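Local coordinates for protein D-glycerate 3-kinase (Cryptococcus neoformans var. grubii serotype A, PDB 6CKG) that probably phosphorylates D-glycerate at the expense of ATP, acting as a P-loop kinase, at residues 45-57 and 174-186. Residues are numbered along the deposited sequence; the frame is centred on the assembly and turned at random.
Sequences CPPLVVGVQGPQG and IDVVIFEGWMNGF. With EDO (1,2-ethanediol), chain D.
Val50 and Val177 make the shortest backbone bond of this parallel strand pair: Val50 N to Val177 O is 2.7 Å. It is nearly straight, at 171°. Five further backbone bonds run from Leu48 N to Asp175 O at one end to Gly181 N to Val52 O at the other. At the end of strand 48-53, Gln53 adds a side-chain bond to the turn that follows strand 176-180. Its NE2 donates to Trp182 O at 2.9 Å, with the acceptor in the amide plane. A bend at chi2 (-82°) brings NE2 to this carbonyl within the 181-184 turn, where NE2 also lies 3.5 Å from Phe186 CE1. Gln53 OE1 bonds to Gln250, so both ends of the amide are held. Asn184 ND2 sits over the Phe179 ring and bonds weakly to Phe179 O.

On the face of Val50 and Val52, Val50 CG2 meets Val176 CG1 at 3.8 Å. Ile178 reaches both valines: CD1 touches Val50 CB, and CG2 lies 3.8 Å from Val52 CG2. Helix 19-38 packs against Leu48 and Val176 on this face. On the other face, Val177 and Phe179 meet helix 118-129. Near Val52, Glu180 OE1 accepts a bond from 1,2-ethanediol, while OE2 bonds to Ser83.

Strand 48-53 runs into the glycine-containing segment Gly54-Gly57, consistent with the start of a P-loop (Walker A motif). The buried backbone ladder probably holds this strand in place ahead of the phosphate-binding loop, whose Gln56 and Gly57 are poorly ordered here.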
# COMPACT_ATOMS: atom_id res chain seq x y z
N CYS A 45 10.47 23.90 -0.87
CA CYS A 45 10.58 22.55 -0.34
C CYS A 45 9.36 21.73 -0.77
O CYS A 45 8.22 22.18 -0.59
CB CYS A 45 10.71 22.55 1.18
SG CYS A 45 11.00 20.87 1.83
N PRO A 46 9.56 20.55 -1.35
CA PRO A 46 8.42 19.72 -1.75
C PRO A 46 7.72 19.16 -0.53
O PRO A 46 8.28 19.19 0.58
CB PRO A 46 9.08 18.59 -2.57
CG PRO A 46 10.50 18.98 -2.75
CD PRO A 46 10.85 19.92 -1.65
N PRO A 47 6.49 18.64 -0.69
CA PRO A 47 5.87 17.88 0.40
C PRO A 47 6.76 16.72 0.82
O PRO A 47 7.44 16.11 -0.01
CB PRO A 47 4.56 17.36 -0.21
CG PRO A 47 4.38 18.10 -1.49
CD PRO A 47 5.70 18.59 -1.94
N LEU A 48 6.74 16.41 2.11
CA LEU A 48 7.30 15.17 2.61
C LEU A 48 6.41 14.02 2.17
O LEU A 48 5.21 14.05 2.44
CB LEU A 48 7.39 15.21 4.14
CG LEU A 48 7.85 13.93 4.84
CD1 LEU A 48 9.37 13.74 4.66
CD2 LEU A 48 7.49 13.98 6.34
N VAL A 49 6.97 13.02 1.50
CA VAL A 49 6.20 11.85 1.08
C VAL A 49 6.38 10.76 2.14
O VAL A 49 7.48 10.22 2.32
CB VAL A 49 6.62 11.32 -0.30
CG1 VAL A 49 5.74 10.13 -0.67
CG2 VAL A 49 6.52 12.41 -1.36
N VAL A 50 5.29 10.42 2.82
CA VAL A 50 5.28 9.36 3.82
C VAL A 50 4.64 8.13 3.19
O VAL A 50 3.43 8.13 2.93
CB VAL A 50 4.50 9.80 5.07
CG1 VAL A 50 4.56 8.73 6.15
CG2 VAL A 50 5.01 11.15 5.60
N GLY A 51 5.43 7.09 2.95
CA GLY A 51 4.85 5.80 2.57
C GLY A 51 4.25 5.09 3.79
O GLY A 51 4.77 5.17 4.90
N VAL A 52 3.15 4.39 3.56
CA VAL A 52 2.47 3.66 4.63
C VAL A 52 2.10 2.28 4.11
O VAL A 52 1.50 2.16 3.03
CB VAL A 52 1.21 4.40 5.14
CG1 VAL A 52 0.48 3.55 6.19
CG2 VAL A 52 1.57 5.78 5.70
N GLN A 53 2.46 1.23 4.85
CA GLN A 53 2.06 -0.12 4.47
C GLN A 53 1.56 -0.86 5.70
O GLN A 53 2.09 -0.69 6.80
CB GLN A 53 3.20 -0.89 3.78
CG GLN A 53 2.82 -2.31 3.24
CD GLN A 53 2.84 -3.40 4.31
OE1 GLN A 53 3.56 -3.30 5.30
NE2 GLN A 53 2.04 -4.45 4.11
N GLY A 54 0.51 -1.64 5.50
CA GLY A 54 -0.08 -2.43 6.55
C GLY A 54 -1.08 -3.40 5.95
O GLY A 54 -1.56 -3.22 4.83
N PRO A 55 -1.41 -4.44 6.69
CA PRO A 55 -2.19 -5.53 6.12
C PRO A 55 -3.67 -5.19 6.01
O PRO A 55 -4.17 -4.24 6.61
CB PRO A 55 -1.98 -6.68 7.11
CG PRO A 55 -1.77 -5.99 8.39
CD PRO A 55 -1.00 -4.74 8.08
N GLN A 56 -4.35 -6.00 5.20
CA GLN A 56 -5.81 -6.03 5.13
C GLN A 56 -6.40 -6.32 6.50
O GLN A 56 -6.31 -7.44 7.01
CB GLN A 56 -6.27 -7.10 4.13
CG GLN A 56 -6.42 -6.59 2.73
CD GLN A 56 -5.45 -7.22 1.77
OE1 GLN A 56 -4.33 -7.59 2.14
NE2 GLN A 56 -5.87 -7.37 0.53
N GLY A 57 -7.03 -5.31 7.10
CA GLY A 57 -7.65 -5.46 8.40
C GLY A 57 -6.86 -4.86 9.53
O GLY A 57 -7.41 -4.55 10.59
N ILE A 174 1.30 21.95 -0.00
CA ILE A 174 1.08 20.72 0.74
C ILE A 174 2.32 20.45 1.59
O ILE A 174 3.45 20.47 1.07
CB ILE A 174 0.79 19.53 -0.19
CG1 ILE A 174 -0.54 19.71 -0.94
CG2 ILE A 174 0.77 18.21 0.57
CD1 ILE A 174 -1.76 19.79 -0.04
N ASP A 175 2.12 20.19 2.88
CA ASP A 175 3.25 19.83 3.75
C ASP A 175 3.63 18.36 3.61
O ASP A 175 4.83 18.02 3.63
CB ASP A 175 2.90 20.11 5.21
CG ASP A 175 2.63 21.58 5.47
OD1 ASP A 175 3.58 22.39 5.46
OD2 ASP A 175 1.46 21.93 5.70
N VAL A 176 2.64 17.48 3.52
CA VAL A 176 2.85 16.04 3.66
C VAL A 176 1.95 15.32 2.69
O VAL A 176 0.76 15.64 2.59
CB VAL A 176 2.57 15.57 5.10
CG1 VAL A 176 2.64 14.04 5.21
CG2 VAL A 176 3.52 16.24 6.09
N VAL A 177 2.50 14.35 1.97
CA VAL A 177 1.73 13.40 1.17
C VAL A 177 1.79 12.06 1.87
O VAL A 177 2.88 11.54 2.15
CB VAL A 177 2.27 13.30 -0.27
CG1 VAL A 177 1.60 12.13 -1.04
CG2 VAL A 177 2.02 14.63 -1.01
N ILE A 178 0.62 11.51 2.20
CA ILE A 178 0.51 10.14 2.68
C ILE A 178 0.23 9.26 1.46
O ILE A 178 -0.77 9.45 0.76
CB ILE A 178 -0.60 10.00 3.73
CG1 ILE A 178 -0.41 10.99 4.88
CG2 ILE A 178 -0.67 8.56 4.26
CD1 ILE A 178 0.84 10.76 5.67
N PHE A 179 1.13 8.30 1.20
CA PHE A 179 0.97 7.37 0.07
C PHE A 179 0.92 5.96 0.64
O PHE A 179 1.96 5.39 1.02
CB PHE A 179 2.11 7.54 -0.94
CG PHE A 179 2.09 6.52 -2.09
CD1 PHE A 179 0.90 5.95 -2.52
CD2 PHE A 179 3.27 6.14 -2.71
CE1 PHE A 179 0.89 5.01 -3.57
CE2 PHE A 179 3.27 5.22 -3.76
CZ PHE A 179 2.06 4.66 -4.20
N GLU A 180 -0.28 5.39 0.74
CA GLU A 180 -0.50 4.16 1.48
C GLU A 180 -0.96 3.03 0.57
O GLU A 180 -1.52 3.26 -0.51
CB GLU A 180 -1.54 4.37 2.58
CG GLU A 180 -2.85 4.90 2.07
CD GLU A 180 -4.00 4.02 2.45
OE1 GLU A 180 -3.76 2.81 2.69
OE2 GLU A 180 -5.14 4.52 2.51
N GLY A 181 -0.75 1.81 1.03
CA GLY A 181 -1.13 0.66 0.23
C GLY A 181 -0.74 -0.66 0.86
O GLY A 181 0.27 -0.73 1.57
N TRP A 182 -1.53 -1.71 0.61
CA TRP A 182 -1.27 -3.00 1.24
C TRP A 182 0.10 -3.56 0.85
O TRP A 182 0.69 -4.33 1.60
CB TRP A 182 -2.38 -3.99 0.87
CG TRP A 182 -2.29 -4.48 -0.55
CD1 TRP A 182 -2.83 -3.89 -1.66
CD2 TRP A 182 -1.62 -5.67 -1.02
NE1 TRP A 182 -2.54 -4.63 -2.79
CE2 TRP A 182 -1.80 -5.73 -2.42
CE3 TRP A 182 -0.90 -6.69 -0.38
CZ2 TRP A 182 -1.28 -6.77 -3.20
CZ3 TRP A 182 -0.38 -7.72 -1.15
CH2 TRP A 182 -0.57 -7.75 -2.55
N MET A 183 0.62 -3.18 -0.32
CA MET A 183 1.91 -3.65 -0.78
C MET A 183 2.90 -2.52 -1.01
O MET A 183 3.89 -2.71 -1.73
CB MET A 183 1.75 -4.48 -2.07
CG MET A 183 0.99 -3.76 -3.20
SD MET A 183 1.07 -4.50 -4.87
CE MET A 183 2.63 -3.82 -5.44
N ASN A 184 2.66 -1.33 -0.45
CA ASN A 184 3.57 -0.23 -0.70
C ASN A 184 4.95 -0.57 -0.17
O ASN A 184 5.10 -1.08 0.94
CB ASN A 184 3.04 1.08 -0.07
CG ASN A 184 2.10 1.83 -1.00
OD1 ASN A 184 1.50 1.23 -1.90
ND2 ASN A 184 1.98 3.14 -0.80
N GLY A 185 5.97 -0.33 -0.99
CA GLY A 185 7.33 -0.64 -0.58
C GLY A 185 7.75 -2.10 -0.76
O GLY A 185 8.94 -2.41 -0.62
N PHE A 186 6.83 -3.00 -1.09
CA PHE A 186 7.21 -4.40 -1.33
C PHE A 186 8.31 -4.46 -2.39
O PHE A 186 8.24 -3.77 -3.41
CB PHE A 186 6.01 -5.23 -1.78
CG PHE A 186 5.11 -5.65 -0.65
CD1 PHE A 186 5.21 -5.05 0.59
CD2 PHE A 186 4.18 -6.65 -0.84
CE1 PHE A 186 4.38 -5.43 1.64
CE2 PHE A 186 3.34 -7.05 0.20
CZ PHE A 186 3.45 -6.44 1.44
C1 EDO D . -2.95 0.33 7.17
O1 EDO D . -3.27 -1.06 7.26
C2 EDO D . -3.41 0.91 5.83
O2 EDO D . -2.35 0.86 4.88
O HOH W 1 7.32 20.16 2.83